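Local coordinates for protein alginate lyase, family PL7 (PDB 4BE3) that is an exolytic alginate lyase of family PL7, which probably depolymerises alginate, poly(beta-D-mannuronate) included, by lyase cleavage, at residues K2-E6 with L27-A31; T132-V136 with G180-G184; S135-E141 with D153-W159; I191-E195 with S307-P311. All coordinates share one frame; numbering follows the deposited sequence.

Contact 3 lies deepest: its hairpin, residues 135-141 with 153-159, is mostly buried and combines ladder bonds with a run of polar side chains on one face and aromatic packing on the other. Contact 2 (132-136 with 180-184) is partly buried, uses the same strand 133-141 and shares Ser135 and Val136 with contact 3; the two touch where Ile181 CG1 lies 3.5 Å from Trp159 CE3. Contacts 1 and 4, also partly buried, lie farther out and set a tyrosine ring against backbone. Contact 1 joins two loops through waters and a serine, whereas contact 4 fixes the C-terminal tail to strand 187-194 of the other sheet through one asparagine amide.

Contact 1 of 4, residues K2-E6 with L27-A31; sequences KYPSE and LVNYA
Two loops of the beta-sandwich meet here, the N-terminal segment 2-6 ahead of strand 14-17 and segment 27-31 between strands 23-24 and 36-41, with Tyr3 and Ser5 touching Asn29. The Tyr3 ring crosses the Asn29 side chain at about a right angle. One ring face lies against the Asn29 backbone: Tyr3 CD1 is 3.3 Å from Asn29 C, which sits off-centre toward the ring rim. Asn29 CB also makes a CH-pi contact over the ring, 4.2 Å from its centroid and 14° off the normal. Ala31 N comes to the ring edge, close to its plane, and Tyr3 CD1 packs on Ala31 CB.

Ser5 supplies the polar link. Its first torsion (chi1 47°) holds OG between the backbone N and the carbonyl carbon, where it accepts from Asn29 N at 2.9 Å with an N-H...O angle of 163°. Water 2 also links Ser5 OG to Asn29 OD1, donating to the latter at 2.9 Å. Water 1 accepts from Ser5 N and Tyr30 N and donates to Leu27 O at 2.7 Å. Pro4 packs on Phe36 and Val38 of strand 36-41. With one direct hydrogen bond across the segments, the polar half of this junction depends largely on bound water, while the tyrosine face shields the Asn29 backbone.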
loop_
_atom_site.group_PDB
_atom_site.type_symbol
_atom_site.label_atom_id
_atom_site.label_comp_id
_atom_site.label_asym_id
_atom_site.label_seq_id
_atom_site.Cartn_x
_atom_site.Cartn_y
_atom_site.Cartn_z
ATOM N N LYS A 2 -2.507 21.407 -22.955
ATOM C CA LYS A 2 -2.501 20.202 -22.174
ATOM C C LYS A 2 -2.612 20.409 -20.671
ATOM O O LYS A 2 -2.274 21.424 -20.140
ATOM C CB LYS A 2 -1.350 19.242 -22.460
ATOM C CG LYS A 2 -0.969 19.206 -23.950
ATOM C CD LYS A 2 -0.035 18.037 -24.016
ATOM C CE LYS A 2 0.131 17.707 -25.478
ATOM N NZ LYS A 2 0.841 16.432 -25.332
ATOM N N TYR A 3 -3.190 19.397 -20.019
ATOM C CA TYR A 3 -3.255 19.318 -18.576
ATOM C C TYR A 3 -2.054 18.385 -18.180
ATOM O O TYR A 3 -1.678 17.495 -18.892
ATOM C CB TYR A 3 -4.587 18.661 -18.150
ATOM C CG TYR A 3 -5.748 19.623 -18.327
ATOM C CD1 TYR A 3 -5.920 20.625 -17.366
ATOM C CD2 TYR A 3 -6.579 19.574 -19.489
ATOM C CE1 TYR A 3 -6.941 21.551 -17.526
ATOM C CE2 TYR A 3 -7.614 20.485 -19.659
ATOM C CZ TYR A 3 -7.798 21.462 -18.661
ATOM O OH TYR A 3 -8.770 22.464 -18.712
ATOM N N PRO A 4 -1.525 18.620 -17.002
ATOM C CA PRO A 4 -0.496 17.739 -16.435
ATOM C C PRO A 4 -0.934 16.283 -16.484
ATOM O O PRO A 4 -0.032 15.375 -16.700
ATOM C CB PRO A 4 -0.454 18.225 -14.988
ATOM C CG PRO A 4 -0.661 19.737 -15.153
ATOM C CD PRO A 4 -1.844 19.785 -16.117
ATOM N N SER A 5 -2.287 15.968 -16.381
ATOM C CA SER A 5 -2.676 14.560 -16.345
ATOM C C SER A 5 -2.359 13.918 -17.690
ATOM O O SER A 5 -2.286 12.699 -17.728
ATOM C CB SER A 5 -4.168 14.372 -16.052
ATOM O OG SER A 5 -4.947 15.279 -16.889
ATOM N N GLU A 6 -2.198 14.727 -18.735
ATOM C CA GLU A 6 -1.862 14.102 -20.026
ATOM C C GLU A 6 -0.432 13.598 -20.050
ATOM O O GLU A 6 -0.070 12.858 -20.935
ATOM C CB GLU A 6 -2.019 15.096 -21.155
ATOM C CG GLU A 6 -3.516 15.526 -21.316
ATOM C CD GLU A 6 -3.751 16.577 -22.392
ATOM O OE1 GLU A 6 -3.307 16.375 -23.559
ATOM O OE2 GLU A 6 -4.365 17.655 -22.037
ATOM N N LEU A 27 -7.229 15.306 -9.910
ATOM C CA LEU A 27 -6.266 16.161 -10.698
ATOM C C LEU A 27 -6.287 15.832 -12.109
ATOM O O LEU A 27 -5.596 16.389 -12.953
ATOM C CB LEU A 27 -4.757 15.979 -10.128
ATOM C CG LEU A 27 -4.591 16.476 -8.695
ATOM C CD1 LEU A 27 -3.110 16.164 -8.336
ATOM C CD2 LEU A 27 -4.951 17.937 -8.608
ATOM N N VAL A 28 -7.191 14.895 -12.465
ATOM C CA VAL A 28 -7.358 14.684 -13.911
ATOM C C VAL A 28 -7.966 15.904 -14.586
ATOM O O VAL A 28 -9.076 16.473 -14.071
ATOM C CB VAL A 28 -8.178 13.386 -14.207
ATOM C CG1 VAL A 28 -8.492 13.309 -15.710
ATOM C CG2 VAL A 28 -7.332 12.135 -13.857
ATOM N N ASN A 29 -7.357 16.342 -15.719
ATOM C CA ASN A 29 -7.774 17.585 -16.376
ATOM C C ASN A 29 -7.886 18.756 -15.432
ATOM O O ASN A 29 -8.928 19.456 -15.397
ATOM C CB ASN A 29 -9.089 17.374 -17.115
ATOM C CG ASN A 29 -8.936 16.312 -18.183
ATOM O OD1 ASN A 29 -7.829 16.212 -18.778
ATOM N ND2 ASN A 29 -9.989 15.467 -18.418
ATOM N N TYR A 30 -6.808 19.007 -14.658
ATOM C CA TYR A 30 -6.800 20.158 -13.745
ATOM C C TYR A 30 -5.559 20.911 -13.929
ATOM O O TYR A 30 -4.497 20.267 -13.990
ATOM C CB TYR A 30 -6.890 19.651 -12.352
ATOM C CG TYR A 30 -6.807 20.818 -11.356
ATOM C CD1 TYR A 30 -7.886 21.621 -11.135
ATOM C CD2 TYR A 30 -5.569 21.117 -10.704
ATOM C CE1 TYR A 30 -7.852 22.718 -10.232
ATOM C CE2 TYR A 30 -5.532 22.138 -9.777
ATOM C CZ TYR A 30 -6.662 22.938 -9.562
ATOM O OH TYR A 30 -6.583 23.986 -8.687
ATOM N N ALA A 31 -5.646 22.240 -14.041
ATOM C CA ALA A 31 -4.398 23.052 -14.060
ATOM C C ALA A 31 -4.774 24.342 -13.394
ATOM O O ALA A 31 -5.989 24.674 -13.264
ATOM C CB ALA A 31 -3.881 23.310 -15.506
HETATM O O HOH W 1 -4.017 17.638 -14.691
HETATM O O HOH W 2 -5.873 14.135 -18.915
#

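Contact 2 of 4, residues T132-V136 with G180-G184; sequences TKGSV and GIALG
Residues Gly134 and Ile181 form an antiparallel hydrogen-bonded pair that adds the short strand 181-182 beside the beginning of strand 133-141, in the larger sheet of the beta-sandwich. Gly134 N donates to Ile181 O at 2.7 Å and 164°, and Ile181 N returns a bond to Gly134 O at 2.8 Å and 161°. The first donor stands well above the carbonyl plane of Ile181, not on a lone pair; Tyr125 OH is a further partner of that oxygen.

Past this pair the regular bonding gives out, although Lys133 and Ala182 still lie close, their CA atoms 4.3 Å apart. Water 3 donates to Thr132 O at 2.6 Å and accepts from Leu183 N at 3.0 Å, linking the two backbones. Thr132 O also receives a CA-H...O contact from Ala182 CA at 3.3 Å. The amide of Ala182 is taken by Glu185, and those of Thr132 and Lys133 by Glu176.

Gly180 is pressed close to Gly134 O, and a CB at its position would clash with that oxygen. Alongside Gly180 runs the aliphatic part of Lys133, with CD 3.7 Å from Gly180 O; the chain then bends at its last two torsions and NZ bonds to Glu178 O. A serine in place of Lys133 would probably leave Glu178 O without this donor and uncover the backbone of Gly180.

On the face that carries Val136 and Ile181, the two side chains cross obliquely, with Val136 CG2 4.2 Å from Ile181 CG1.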
loop_
_atom_site.group_PDB
_atom_site.type_symbol
_atom_site.label_atom_id
_atom_site.label_comp_id
_atom_site.label_asym_id
_atom_site.label_seq_id
_atom_site.Cartn_x
_atom_site.Cartn_y
_atom_site.Cartn_z
ATOM N N THR A 132 26.227 29.433 -11.177
ATOM C CA THR A 132 25.667 28.636 -12.305
ATOM C C THR A 132 25.256 27.261 -11.728
ATOM O O THR A 132 24.201 26.746 -12.105
ATOM C CB THR A 132 26.714 28.467 -13.408
ATOM O OG1 THR A 132 26.926 29.801 -13.941
ATOM C CG2 THR A 132 26.177 27.563 -14.527
ATOM N N LYS A 133 26.053 26.684 -10.841
ATOM C CA LYS A 133 25.745 25.295 -10.432
ATOM C C LYS A 133 25.197 25.385 -9.031
ATOM O O LYS A 133 25.729 26.111 -8.146
ATOM C CB LYS A 133 27.022 24.433 -10.331
ATOM C CG LYS A 133 27.513 24.268 -11.754
ATOM C CD LYS A 133 28.653 23.349 -11.827
ATOM C CE LYS A 133 29.938 24.059 -11.792
ATOM N NZ LYS A 133 30.756 23.356 -12.825
ATOM N N GLY A 134 24.183 24.536 -8.792
ATOM C CA GLY A 134 23.593 24.399 -7.456
ATOM C C GLY A 134 23.939 22.968 -6.945
ATOM O O GLY A 134 24.652 22.198 -7.620
ATOM N N SER A 135 23.369 22.606 -5.785
ATOM C CA SER A 135 23.687 21.353 -5.166
ATOM C C SER A 135 22.325 20.605 -5.044
ATOM O O SER A 135 21.252 21.188 -4.874
ATOM C CB SER A 135 24.179 21.572 -3.722
ATOM O OG SER A 135 25.427 22.323 -3.727
ATOM N N VAL A 136 22.477 19.307 -5.068
ATOM C CA VAL A 136 21.312 18.384 -4.732
ATOM C C VAL A 136 21.737 17.616 -3.523
ATOM O O VAL A 136 22.895 17.090 -3.447
ATOM C CB VAL A 136 21.106 17.385 -5.884
ATOM C CG1 VAL A 136 20.008 16.318 -5.439
ATOM C CG2 VAL A 136 20.501 18.161 -7.112
ATOM N N GLY A 180 28.365 20.547 -9.129
ATOM C CA GLY A 180 26.867 20.683 -9.017
ATOM C C GLY A 180 26.057 20.649 -10.308
ATOM O O GLY A 180 26.547 20.324 -11.409
ATOM N N ILE A 181 24.804 21.076 -10.159
ATOM C CA ILE A 181 23.750 20.876 -11.206
ATOM C C ILE A 181 23.215 22.263 -11.477
ATOM O O ILE A 181 22.825 22.952 -10.561
ATOM C CB ILE A 181 22.618 19.924 -10.655
ATOM C CG1 ILE A 181 23.228 18.547 -10.256
ATOM C CG2 ILE A 181 21.500 19.886 -11.748
ATOM C CD1 ILE A 181 23.884 17.724 -11.391
ATOM N N ALA A 182 23.197 22.666 -12.761
ATOM C CA ALA A 182 22.696 24.003 -13.187
ATOM C C ALA A 182 21.142 24.087 -13.150
ATOM O O ALA A 182 20.450 23.063 -13.260
ATOM C CB ALA A 182 23.238 24.279 -14.659
ATOM N N LEU A 183 20.599 25.272 -13.062
ATOM C CA LEU A 183 19.167 25.429 -13.435
ATOM C C LEU A 183 18.962 24.963 -14.811
ATOM O O LEU A 183 19.802 25.205 -15.707
ATOM C CB LEU A 183 18.718 26.930 -13.347
ATOM C CG LEU A 183 18.871 27.519 -11.910
ATOM C CD1 LEU A 183 18.449 28.962 -12.004
ATOM C CD2 LEU A 183 17.955 26.711 -10.897
ATOM N N GLY A 184 17.858 24.229 -15.022
ATOM C CA GLY A 184 17.534 23.840 -16.394
ATOM C C GLY A 184 18.283 22.556 -16.758
ATOM O O GLY A 184 18.145 22.065 -17.911
HETATM O O HOH W 3 22.196 27.780 -13.436
#

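Contact 3 of 4, residues S135-E141 with D153-W159; sequences SVFWNYE and DYSTAVW
The indole of Trp138 carries Thr156 CB on one face, 3.9 Å from the centroid of the five-membered ring, with water 4 toward the rim; Val158 CG2 meets its edge. Chi1 of 67° (CG between backbone N and carbonyl carbon) brings the indole alongside Thr156. Trp159 has Val158 CG1 centred over one face and Val136 CG2 at its edge. Trp138 lies in the antiparallel hairpin of strands 133-141 and 153-157; just past the latter, Val158 and Trp159 face Val136 in a classic beta bulge, their N atoms donating to Val136 O at 2.8 and 3.2 Å.

On the other face Asn139, Ser155 and Asp153 join polar groups, beside Phe137, stacked on Phe124. Ser155 OG donates to Asn139 OD1 at 2.9 Å. Asn139 ND2 reaches the anti lone pair of Asp153 OD2 at 2.9 Å and 161°, although amide and carboxylate stand 86° apart. A leucine at Asn139 would probably leave Ser155 OG and Asp153 OD2 without these partners.

Lys122 forms a salt bridge with Asp153 OD2, and Glu119 N bonds to Glu141 OE1. Where Glu141 OE2 lies 3.7 Å from Asp153 OD1, water 5 donates to both and is likely to ease any repulsion.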
loop_
_atom_site.group_PDB
_atom_site.type_symbol
_atom_site.label_atom_id
_atom_site.label_comp_id
_atom_site.label_asym_id
_atom_site.label_seq_id
_atom_site.Cartn_x
_atom_site.Cartn_y
_atom_site.Cartn_z
ATOM N N SER A 135 23.369 22.606 -5.785
ATOM C CA SER A 135 23.687 21.353 -5.166
ATOM C C SER A 135 22.325 20.605 -5.044
ATOM O O SER A 135 21.252 21.188 -4.874
ATOM C CB SER A 135 24.179 21.572 -3.722
ATOM O OG SER A 135 25.427 22.323 -3.727
ATOM N N VAL A 136 22.477 19.307 -5.068
ATOM C CA VAL A 136 21.312 18.384 -4.732
ATOM C C VAL A 136 21.737 17.616 -3.523
ATOM O O VAL A 136 22.895 17.090 -3.447
ATOM C CB VAL A 136 21.106 17.385 -5.884
ATOM C CG1 VAL A 136 20.008 16.318 -5.439
ATOM C CG2 VAL A 136 20.501 18.161 -7.112
ATOM N N PHE A 137 20.897 17.590 -2.476
ATOM C CA PHE A 137 21.281 16.852 -1.313
ATOM C C PHE A 137 19.988 16.307 -0.689
ATOM O O PHE A 137 18.874 16.738 -1.127
ATOM C CB PHE A 137 21.960 17.729 -0.208
ATOM C CG PHE A 137 21.244 19.018 0.106
ATOM C CD1 PHE A 137 20.251 19.022 1.151
ATOM C CD2 PHE A 137 21.702 20.238 -0.481
ATOM C CE1 PHE A 137 19.610 20.247 1.600
ATOM C CE2 PHE A 137 21.018 21.465 -0.079
ATOM C CZ PHE A 137 20.053 21.445 0.936
ATOM N N TRP A 138 20.077 15.362 0.210
ATOM C CA TRP A 138 18.805 14.870 0.795
ATOM C C TRP A 138 18.907 14.830 2.297
ATOM O O TRP A 138 19.981 14.548 2.823
ATOM C CB TRP A 138 18.439 13.487 0.214
ATOM C CG TRP A 138 19.397 12.413 0.618
ATOM C CD1 TRP A 138 20.580 12.089 -0.049
ATOM C CD2 TRP A 138 19.247 11.451 1.722
ATOM N NE1 TRP A 138 21.148 10.981 0.522
ATOM C CE2 TRP A 138 20.399 10.556 1.608
ATOM C CE3 TRP A 138 18.256 11.238 2.722
ATOM C CZ2 TRP A 138 20.628 9.476 2.493
ATOM C CZ3 TRP A 138 18.489 10.137 3.598
ATOM C CH2 TRP A 138 19.632 9.309 3.491
ATOM N N ASN A 139 17.800 15.086 2.988
ATOM C CA ASN A 139 17.855 15.193 4.479
ATOM C C ASN A 139 16.977 14.045 5.065
ATOM O O ASN A 139 15.892 13.745 4.476
ATOM C CB ASN A 139 17.126 16.444 4.912
ATOM C CG ASN A 139 18.025 17.670 4.747
ATOM O OD1 ASN A 139 18.998 17.592 4.000
ATOM N ND2 ASN A 139 17.638 18.836 5.425
ATOM N N TYR A 140 17.442 13.478 6.165
ATOM C CA TYR A 140 16.642 12.473 6.925
ATOM C C TYR A 140 16.239 13.223 8.174
ATOM O O TYR A 140 17.154 13.758 8.874
ATOM C CB TYR A 140 17.607 11.323 7.291
ATOM C CG TYR A 140 16.894 10.360 8.245
ATOM C CD1 TYR A 140 15.982 9.415 7.700
ATOM C CD2 TYR A 140 17.150 10.415 9.642
ATOM C CE1 TYR A 140 15.345 8.505 8.540
ATOM C CE2 TYR A 140 16.494 9.517 10.521
ATOM C CZ TYR A 140 15.570 8.589 9.898
ATOM O OH TYR A 140 14.900 7.694 10.796
ATOM N N GLU A 141 14.938 13.257 8.560
ATOM C CA GLU A 141 14.610 13.903 9.822
ATOM C C GLU A 141 14.341 12.827 10.860
ATOM O O GLU A 141 13.649 11.789 10.554
ATOM C CB GLU A 141 13.359 14.704 9.547
ATOM C CG GLU A 141 12.851 15.338 10.875
ATOM C CD GLU A 141 11.728 16.314 10.534
ATOM O OE1 GLU A 141 10.823 16.076 9.648
ATOM O OE2 GLU A 141 11.725 17.396 11.203
ATOM N N ASP A 153 17.279 17.491 11.139
ATOM C CA ASP A 153 17.509 16.831 9.845
ATOM C C ASP A 153 19.008 16.574 9.756
ATOM O O ASP A 153 19.823 17.431 10.154
ATOM C CB ASP A 153 17.195 17.772 8.709
ATOM C CG ASP A 153 15.721 17.884 8.353
ATOM O OD1 ASP A 153 14.813 17.714 9.214
ATOM O OD2 ASP A 153 15.457 18.216 7.175
ATOM N N TYR A 154 19.393 15.460 9.179
ATOM C CA TYR A 154 20.776 15.163 8.878
ATOM C C TYR A 154 20.900 15.159 7.375
ATOM O O TYR A 154 20.142 14.488 6.676
ATOM C CB TYR A 154 21.046 13.806 9.393
ATOM C CG TYR A 154 22.468 13.396 9.062
ATOM C CD1 TYR A 154 23.571 14.235 9.381
ATOM C CD2 TYR A 154 22.710 12.262 8.257
ATOM C CE1 TYR A 154 24.909 13.873 8.981
ATOM C CE2 TYR A 154 24.009 11.843 7.955
ATOM C CZ TYR A 154 25.094 12.638 8.312
ATOM O OH TYR A 154 26.305 12.211 7.924
ATOM N N SER A 155 21.771 16.027 6.817
ATOM C CA SER A 155 21.788 16.295 5.406
ATOM C C SER A 155 22.953 15.604 4.696
ATOM O O SER A 155 24.123 15.659 5.173
ATOM C CB SER A 155 21.944 17.881 5.205
ATOM O OG SER A 155 21.808 18.141 3.837
ATOM N N THR A 156 22.725 15.004 3.557
ATOM C CA THR A 156 23.749 14.219 2.862
ATOM C C THR A 156 23.862 14.704 1.448
ATOM O O THR A 156 22.829 14.722 0.679
ATOM C CB THR A 156 23.325 12.738 2.824
ATOM O OG1 THR A 156 23.380 12.222 4.165
ATOM C CG2 THR A 156 24.326 11.878 2.000
ATOM N N ALA A 157 25.036 15.131 0.996
ATOM C CA ALA A 157 25.189 15.614 -0.350
ATOM C C ALA A 157 25.085 14.586 -1.466
ATOM O O ALA A 157 25.511 13.389 -1.242
ATOM C CB ALA A 157 26.568 16.270 -0.480
ATOM N N VAL A 158 24.413 14.953 -2.555
ATOM C CA VAL A 158 24.432 14.074 -3.737
ATOM C C VAL A 158 25.454 14.632 -4.737
ATOM O O VAL A 158 26.535 13.952 -5.021
ATOM C CB VAL A 158 22.983 14.030 -4.433
ATOM C CG1 VAL A 158 23.082 13.090 -5.640
ATOM C CG2 VAL A 158 22.067 13.454 -3.324
ATOM N N TRP A 159 25.181 15.793 -5.316
ATOM C CA TRP A 159 26.179 16.491 -6.235
ATOM C C TRP A 159 26.280 17.865 -5.599
ATOM O O TRP A 159 25.271 18.553 -5.344
ATOM C CB TRP A 159 25.581 16.704 -7.601
ATOM C CG TRP A 159 25.310 15.329 -8.238
ATOM C CD1 TRP A 159 26.230 14.350 -8.586
ATOM C CD2 TRP A 159 24.035 14.882 -8.677
ATOM N NE1 TRP A 159 25.571 13.256 -9.209
ATOM C CE2 TRP A 159 24.223 13.558 -9.297
ATOM C CE3 TRP A 159 22.728 15.458 -8.591
ATOM C CZ2 TRP A 159 23.160 12.800 -9.770
ATOM C CZ3 TRP A 159 21.632 14.676 -9.137
ATOM C CH2 TRP A 159 21.865 13.360 -9.707
HETATM O O HOH W 4 20.724 12.330 5.054
HETATM O O HOH W 5 14.078 18.642 11.558
#

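Contact 4 of 4, residues I191-E195 with S307-P311; sequences INVYE and SGSAP
Chi1 of 173° in Asn192 and -178° in Tyr194 swings each CG opposite its backbone N, so that the amide and the phenol ring reach from strand 187-194 to the tail at Gly308, Ser309 and Ala310. The Asn192 amide grips Ser309 by its backbone at two points. Ser309 N donates to Asn192 OD1 at 2.9 Å, in the carbonyl plane and on a lone pair. In return, Asn192 ND2 donates to Ser309 O at 2.8 Å along an almost straight path (174°), again on a lone pair. The amide thus offers an acceptor and a donor to one residue's N-H and C=O, much as a paired backbone would.

The Tyr194 ring lies flat against the tail. Ala310 N stands 3.5 Å above its plane over the centre, and Ser309 C sits over the same face nearer the rim; Tyr194 CE2 touches Ala310 CB at 3.8 Å. The opposite face is covered by CG of the adjacent Glu195. Gly308 fits closely against the strand backbone: its CA makes a CA-H...O contact of 3.2 Å with Val193 O, and a CB would clash with that oxygen.

Ser309 OG turns instead to Lys81 NZ, and Pro311 packs on Tyr199 of strand 197-203. Because the two direct hydrogen bonds here engage only backbone atoms of the tail, the pairing depends on the path of its main chain more than on the serine side chain.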
loop_
_atom_site.group_PDB
_atom_site.type_symbol
_atom_site.label_atom_id
_atom_site.label_comp_id
_atom_site.label_asym_id
_atom_site.label_seq_id
_atom_site.Cartn_x
_atom_site.Cartn_y
_atom_site.Cartn_z
ATOM N N ILE A 191 13.275 6.955 -5.116
ATOM C CA ILE A 191 13.242 6.619 -3.709
ATOM C C ILE A 191 12.511 5.211 -3.688
ATOM O O ILE A 191 11.329 5.172 -4.017
ATOM C CB ILE A 191 12.362 7.542 -2.928
ATOM C CG1 ILE A 191 12.912 9.033 -3.148
ATOM C CG2 ILE A 191 12.332 7.117 -1.368
ATOM C CD1 ILE A 191 11.919 10.080 -2.534
ATOM N N ASN A 192 13.285 4.187 -3.352
ATOM C CA ASN A 192 12.734 2.779 -3.348
ATOM C C ASN A 192 12.738 2.243 -1.955
ATOM O O ASN A 192 13.826 1.931 -1.378
ATOM C CB ASN A 192 13.677 1.995 -4.291
ATOM C CG ASN A 192 13.346 0.487 -4.244
ATOM O OD1 ASN A 192 12.192 0.167 -3.913
ATOM N ND2 ASN A 192 14.316 -0.396 -4.463
ATOM N N VAL A 193 11.572 2.167 -1.309
ATOM C CA VAL A 193 11.545 1.663 0.080
ATOM C C VAL A 193 11.061 0.216 -0.034
ATOM O O VAL A 193 9.958 0.004 -0.532
ATOM C CB VAL A 193 10.571 2.451 0.988
ATOM C CG1 VAL A 193 10.548 1.830 2.388
ATOM C CG2 VAL A 193 11.134 3.975 1.062
ATOM N N TYR A 194 11.919 -0.692 0.313
ATOM C CA TYR A 194 11.601 -2.141 0.248
ATOM C C TYR A 194 11.853 -2.784 1.575
ATOM O O TYR A 194 13.001 -2.756 2.086
ATOM C CB TYR A 194 12.484 -2.733 -0.860
ATOM C CG TYR A 194 12.185 -4.210 -1.027
ATOM C CD1 TYR A 194 10.957 -4.597 -1.538
ATOM C CD2 TYR A 194 13.116 -5.157 -0.633
ATOM C CE1 TYR A 194 10.683 -5.988 -1.702
ATOM C CE2 TYR A 194 12.851 -6.545 -0.773
ATOM C CZ TYR A 194 11.650 -6.902 -1.311
ATOM O OH TYR A 194 11.385 -8.244 -1.458
ATOM N N GLU A 195 10.778 -3.379 2.181
ATOM C CA GLU A 195 10.886 -3.979 3.443
ATOM C C GLU A 195 11.534 -3.044 4.502
ATOM O O GLU A 195 12.355 -3.467 5.301
ATOM C CB GLU A 195 11.697 -5.286 3.324
ATOM C CG GLU A 195 10.845 -6.213 2.456
ATOM C CD GLU A 195 11.413 -7.661 2.422
ATOM O OE1 GLU A 195 12.602 -7.926 2.759
ATOM O OE2 GLU A 195 10.660 -8.515 1.989
ATOM N N SER A 307 5.721 -0.218 -6.627
ATOM C CA SER A 307 5.924 -0.898 -5.413
ATOM C C SER A 307 7.478 -0.866 -5.165
ATOM O O SER A 307 8.286 -0.836 -6.058
ATOM C CB SER A 307 5.107 -2.254 -5.527
ATOM O OG SER A 307 5.942 -2.854 -6.314
ATOM N N GLY A 308 7.821 -0.927 -3.878
ATOM C CA GLY A 308 9.197 -1.134 -3.450
ATOM C C GLY A 308 9.761 -2.443 -4.062
ATOM O O GLY A 308 8.990 -3.452 -4.281
ATOM N N SER A 309 11.040 -2.473 -4.375
ATOM C CA SER A 309 11.664 -3.681 -4.923
ATOM C C SER A 309 13.012 -3.960 -4.359
ATOM O O SER A 309 13.772 -3.100 -4.009
ATOM C CB SER A 309 11.726 -3.627 -6.454
ATOM O OG SER A 309 12.488 -2.544 -6.940
ATOM N N ALA A 310 13.372 -5.250 -4.323
ATOM C CA ALA A 310 14.718 -5.712 -3.818
ATOM C C ALA A 310 15.767 -5.122 -4.750
ATOM O O ALA A 310 15.637 -5.244 -5.938
ATOM C CB ALA A 310 14.753 -7.270 -3.940
ATOM N N PRO A 311 16.781 -4.392 -4.223
ATOM C CA PRO A 311 17.803 -3.965 -5.241
ATOM C C PRO A 311 18.485 -5.253 -5.901
ATOM O O PRO A 311 18.767 -6.210 -5.160
ATOM C CB PRO A 311 18.793 -3.125 -4.412
ATOM C CG PRO A 311 18.079 -2.864 -3.101
ATOM C CD PRO A 311 17.169 -4.050 -2.846
#